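Local coordinates for penicillin-binding protein activator LpoB (Escherichia coli, PDB 4Q6Z) that probably regulates peptidoglycan synthesis as an outer-membrane lipoprotein that interacts with penicillin-binding protein 1B and is needed for that enzyme's function, at residues A63-L66 against S67-K70; N4-M7 against Q8-S12. All blocks are in the same frame, centred on the assembly; numbering follows the deposited sequence.

Both interactions are contacts within single helices of the LpoB C-terminal domain, a mixed alpha-beta domain, and they lie on opposite sides of its centre. Interaction 2, on helix 3-15, comes first in the chain and rests against strand 111-119 and helix 41-53. Interaction 1 is on helix 63-73, which follows the short strand 59-60 and packs against helix 84-93. Their centres are 26 Å apart and their nearest atoms about 16 Å, so neither touches the other. Interaction 1 is a regular run of helical bonds, whereas in interaction 2 a proline interrupts the run. Both are partly buried.

Interaction 1. Residues A63-L66 against S67-K70; sequences AQQL and SMAK
Leu66 meets Ser67 and Lys70 on helix 63-73, in a local contact within one helix that is carried mainly by the backbone. Four consecutive amides of Ser67-Lys70 bond to the carbonyls four residues back. Ser67 N donates to Ala63 O at 2.9 Å, with the donor tilted 34° from the carbonyl plane. Ala69 N reaches Gln65 O at 2.7 Å, nearly in line with that carbonyl, and Lys70 N completes the set with Leu66 O at 3.0 Å. Leu66 is the residue most covered by this contact. With CG beside its own carbonyl carbon (chi1 165°), Leu66 points outward from the helix, and the Lys70 chain comes back to it, CE of Lys70 lying 4.0 Å from CD1 of Leu66. The lysine's CG passes 3.4 Å from Leu66 O, and from there the extended chain runs obliquely past the leucine. Ser67 contributes CB, 3.5 Å from Ala63 O. Gln65 approaches Met68 more loosely, its CG 4.5 Å from SD of Met68. Leu66 and Lys70 also touch Ile90 of helix 84-93, and Lys70 NZ makes a weak hydrogen bond to Pro77 O. Chemically, then, polar backbone groups hold the turns together, while the lysine uses its aliphatic length against leucine and carries its amine to a carbonyl beyond the helix.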
ATOM      1  N   ALA A  63      -4.238   3.711  11.212  1.00 60.41           N
ATOM      2  CA  ALA A  63      -4.719   2.334  11.408  1.00 62.31           C
ATOM      3  C   ALA A  63      -5.922   2.280  12.356  1.00 67.30           C
ATOM      4  O   ALA A  63      -6.783   1.405  12.255  1.00 66.39           O
ATOM      5  CB  ALA A  63      -3.593   1.465  11.944  1.00 60.77           C
ATOM      6  N   GLN A  64      -5.977   3.240  13.269  1.00 73.40           N
ATOM      7  CA  GLN A  64      -7.107   3.349  14.199  1.00 77.67           C
ATOM      8  C   GLN A  64      -8.389   3.717  13.464  1.00 72.69           C
ATOM      9  O   GLN A  64      -9.431   3.087  13.652  1.00 73.92           O
ATOM     10  CB  GLN A  64      -6.834   4.422  15.241  1.00 88.05           C
ATOM     11  CG  GLN A  64      -5.568   4.226  16.040  1.00 93.17           C
ATOM     12  CD  GLN A  64      -5.293   5.424  16.918  1.00 97.08           C
ATOM     13  OE1 GLN A  64      -4.421   6.232  16.602  1.00 96.12           O
ATOM     14  NE2 GLN A  64      -6.058   5.566  18.004  1.00 92.73           N
ATOM     15  N   GLN A  65      -8.296   4.746  12.625  1.00 64.45           N
ATOM     16  CA  GLN A  65      -9.438   5.179  11.840  1.00 62.32           C
ATOM     17  C   GLN A  65      -9.874   4.071  10.899  1.00 62.18           C
ATOM     18  O   GLN A  65     -11.060   3.793  10.760  1.00 55.84           O
ATOM     19  CB  GLN A  65      -9.119   6.423  11.011  1.00 62.10           C
ATOM     20  CG  GLN A  65     -10.396   7.012  10.394  1.00 59.01           C
ATOM     21  CD  GLN A  65     -10.222   8.173   9.445  1.00 57.54           C
ATOM     22  OE1 GLN A  65     -11.209   8.690   8.931  1.00 54.68           O
ATOM     23  NE2 GLN A  65      -8.988   8.591   9.201  1.00 59.86           N
ATOM     24  N   LEU A  66      -8.893   3.457  10.248  1.00 65.45           N
ATOM     25  CA  LEU A  66      -9.120   2.247   9.453  1.00 68.33           C
ATOM     26  C   LEU A  66      -9.944   1.205  10.232  1.00 69.47           C
ATOM     27  O   LEU A  66     -11.009   0.747   9.770  1.00 73.31           O
ATOM     28  CB  LEU A  66      -7.774   1.663   9.003  1.00 68.85           C
ATOM     29  CG  LEU A  66      -7.760   0.210   8.463  1.00 69.25           C
ATOM     30  CD1 LEU A  66      -8.512   0.111   7.140  1.00 68.20           C
ATOM     31  CD2 LEU A  66      -6.341  -0.367   8.341  1.00 70.03           C
ATOM     32  N   SER A  67      -9.479   0.844  11.423  1.00 64.70           N
ATOM     33  CA  SER A  67     -10.208  -0.162  12.194  1.00 66.40           C
ATOM     34  C   SER A  67     -11.610   0.344  12.575  1.00 63.84           C
ATOM     35  O   SER A  67     -12.595  -0.396  12.534  1.00 60.11           O
ATOM     36  CB  SER A  67      -9.414  -0.679  13.398  1.00 67.27           C
ATOM     37  OG  SER A  67      -9.713  -2.068  13.604  1.00 70.33           O
ATOM     38  N   MET A  68     -11.692   1.624  12.888  1.00 60.53           N
ATOM     39  CA  MET A  68     -12.954   2.265  13.198  1.00 63.17           C
ATOM     40  C   MET A  68     -13.931   2.168  12.027  1.00 65.73           C
ATOM     41  O   MET A  68     -15.118   1.882  12.207  1.00 69.33           O
ATOM     42  CB  MET A  68     -12.673   3.737  13.541  1.00 64.94           C
ATOM     43  CG  MET A  68     -13.913   4.577  13.861  1.00 66.66           C
ATOM     44  SD  MET A  68     -14.061   6.014  12.782  1.00 62.08           S
ATOM     45  CE  MET A  68     -15.716   5.746  12.197  1.00 65.10           C
ATOM     46  N   ALA A  69     -13.415   2.407  10.830  1.00 66.64           N
ATOM     47  CA  ALA A  69     -14.223   2.392   9.610  1.00 61.20           C
ATOM     48  C   ALA A  69     -14.715   0.993   9.269  1.00 64.05           C
ATOM     49  O   ALA A  69     -15.805   0.825   8.702  1.00 58.11           O
ATOM     50  CB  ALA A  69     -13.425   2.961   8.456  1.00 58.17           C
ATOM     51  N   LYS A  70     -13.911  -0.009   9.618  1.00 70.56           N
ATOM     52  CA  LYS A  70     -14.315  -1.410   9.473  1.00 75.44           C
ATOM     53  C   LYS A  70     -15.446  -1.786  10.427  1.00 71.85           C
ATOM     54  O   LYS A  70     -16.423  -2.400  10.010  1.00 67.88           O
ATOM     55  CB  LYS A  70     -13.134  -2.343   9.708  1.00 81.22           C
ATOM     56  CG  LYS A  70     -12.061  -2.265   8.643  1.00 82.56           C
ATOM     57  CD  LYS A  70     -10.862  -3.123   9.000  1.00 87.07           C
ATOM     58  CE  LYS A  70     -10.062  -3.470   7.759  1.00 91.39           C
ATOM     59  NZ  LYS A  70      -8.830  -4.238   8.066  1.00 93.98           N
TER

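Interaction 2. Residues N4-M7 against Q8-S12; sequences NGAM and QPMVS
Gln8 N donates to Asn4 O at 3.0 Å, the first of two helical bonds that join Asn4-Met7 to Gln8-Ser12 in helix 3-15. The second, from Val11 N to Met7 O at 2.8 Å, is almost straight at 174° and nearly collinear with the carbonyl. Between them the helix is kinked at Pro9, whose nitrogen has no hydrogen to give the preceding turn. Where an amide would have bonded, CG and CD of Pro9 lie against the carbonyl of Gly5, with CD of Pro9 3.2 Å from Gly5 O. Among the side chains, Asn4 and Gln8 run alongside each other in the same direction. OD1 of Asn4 lies 3.9 Å from CG of Gln8, and the two amide planes stand 74° apart, so the groups do not stack. On another side of the helix Met10 reaches back to Ala6: its chain bends at chi3 (-104°) and brings CE to 4.1 Å from the CB of Ala6, an apolar contact one turn apart. Met7 and Met10 both settle on Leu113 and Met115 of strand 111-119. A serine in place of Met10 would probably leave the Ala6 methyl without this partner and open a gap toward Leu113 and Met115. Val11 turns CG2 back along the helix, 3.5 Å from Met7 O. Helix 41-53 flanks the contact, with Asn4 and Met7 on Thr47, Met7 also on Leu48, and Val11 on Leu52.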
ATOM      1  N   ASN A   4      13.683  -0.740   2.351  1.00 61.53           N
ATOM      2  CA  ASN A   4      13.802   0.697   2.160  1.00 61.20           C
ATOM      3  C   ASN A   4      14.455   1.088   0.833  1.00 61.30           C
ATOM      4  O   ASN A   4      14.042   2.058   0.168  1.00 60.57           O
ATOM      5  CB  ASN A   4      14.597   1.291   3.314  1.00 64.72           C
ATOM      6  CG  ASN A   4      14.489   2.777   3.377  1.00 69.84           C
ATOM      7  OD1 ASN A   4      15.449   3.492   3.105  1.00 77.30           O
ATOM      8  ND2 ASN A   4      13.312   3.257   3.728  1.00 71.83           N
ATOM      9  N   GLY A   5      15.476   0.329   0.457  1.00 59.12           N
ATOM     10  CA  GLY A   5      16.260   0.641  -0.730  1.00 57.00           C
ATOM     11  C   GLY A   5      15.550   0.242  -1.998  1.00 55.03           C
ATOM     12  O   GLY A   5      15.879   0.747  -3.064  1.00 54.47           O
ATOM     13  N   ALA A   6      14.596  -0.685  -1.876  1.00 53.60           N
ATOM     14  CA  ALA A   6      13.643  -0.999  -2.962  1.00 54.65           C
ATOM     15  C   ALA A   6      12.454  -0.034  -3.051  1.00 54.32           C
ATOM     16  O   ALA A   6      11.960   0.255  -4.139  1.00 55.17           O
ATOM     17  CB  ALA A   6      13.140  -2.418  -2.820  1.00 54.76           C
ATOM     18  N   MET A   7      12.023   0.472  -1.903  1.00 54.62           N
ATOM     19  CA  MET A   7      10.766   1.211  -1.795  1.00 51.11           C
ATOM     20  C   MET A   7      10.950   2.679  -2.126  1.00 53.45           C
ATOM     21  O   MET A   7      10.149   3.246  -2.862  1.00 54.96           O
ATOM     22  CB  MET A   7      10.174   1.060  -0.397  1.00 47.45           C
ATOM     23  CG  MET A   7       9.545  -0.304  -0.178  1.00 46.28           C
ATOM     24  SD  MET A   7       8.952  -0.587   1.501  1.00 53.44           S
ATOM     25  CE  MET A   7       8.012  -2.087   1.330  1.00 47.65           C
ATOM     26  N   GLN A   8      12.007   3.287  -1.591  1.00 57.12           N
ATOM     27  CA  GLN A   8      12.303   4.715  -1.860  1.00 61.16           C
ATOM     28  C   GLN A   8      12.332   5.068  -3.354  1.00 61.82           C
ATOM     29  O   GLN A   8      11.766   6.088  -3.750  1.00 60.43           O
ATOM     30  CB  GLN A   8      13.641   5.156  -1.226  1.00 60.49           C
ATOM     31  CG  GLN A   8      13.580   5.439   0.265  1.00 62.84           C
ATOM     32  CD  GLN A   8      12.754   6.665   0.616  1.00 67.56           C
ATOM     33  OE1 GLN A   8      12.300   7.411  -0.253  1.00 71.07           O
ATOM     34  NE2 GLN A   8      12.541   6.871   1.904  1.00 70.97           N
ATOM     35  N   PRO A   9      13.029   4.253  -4.177  1.00 63.32           N
ATOM     36  CA  PRO A   9      12.988   4.496  -5.629  1.00 60.23           C
ATOM     37  C   PRO A   9      11.588   4.349  -6.206  1.00 56.13           C
ATOM     38  O   PRO A   9      11.234   5.095  -7.102  1.00 58.26           O
ATOM     39  CB  PRO A   9      13.914   3.418  -6.228  1.00 61.52           C
ATOM     40  CG  PRO A   9      14.447   2.615  -5.098  1.00 62.89           C
ATOM     41  CD  PRO A   9      13.982   3.190  -3.797  1.00 62.72           C
ATOM     42  N   MET A  10      10.821   3.390  -5.697  1.00 50.62           N
ATOM     43  CA  MET A  10       9.467   3.128  -6.195  1.00 50.67           C
ATOM     44  C   MET A  10       8.467   4.215  -5.822  1.00 46.32           C
ATOM     45  O   MET A  10       7.692   4.652  -6.665  1.00 48.91           O
ATOM     46  CB  MET A  10       8.947   1.781  -5.692  1.00 52.01           C
ATOM     47  CG  MET A  10       9.489   0.612  -6.487  1.00 54.54           C
ATOM     48  SD  MET A  10       8.563  -0.904  -6.196  1.00 59.33           S
ATOM     49  CE  MET A  10       9.803  -1.611  -5.136  1.00 62.24           C
ATOM     50  N   VAL A  11       8.467   4.625  -4.561  1.00 41.47           N
ATOM     51  CA  VAL A  11       7.611   5.718  -4.105  1.00 39.40           C
ATOM     52  C   VAL A  11       7.899   6.980  -4.904  1.00 39.99           C
ATOM     53  O   VAL A  11       6.993   7.634  -5.405  1.00 43.70           O
ATOM     54  CB  VAL A  11       7.832   6.008  -2.619  1.00 39.42           C
ATOM     55  CG1 VAL A  11       7.227   7.344  -2.223  1.00 37.85           C
ATOM     56  CG2 VAL A  11       7.236   4.882  -1.781  1.00 41.10           C
ATOM     57  N   SER A  12       9.171   7.305  -5.033  1.00 40.27           N
ATOM     58  CA  SER A  12       9.598   8.397  -5.885  1.00 43.48           C
ATOM     59  C   SER A  12       9.101   8.222  -7.321  1.00 45.25           C
ATOM     60  O   SER A  12       8.567   9.142  -7.913  1.00 47.60           O
ATOM     61  CB  SER A  12      11.126   8.511  -5.866  1.00 45.23           C
ATOM     62  OG  SER A  12      11.566   9.607  -6.647  1.00 44.34           O
TER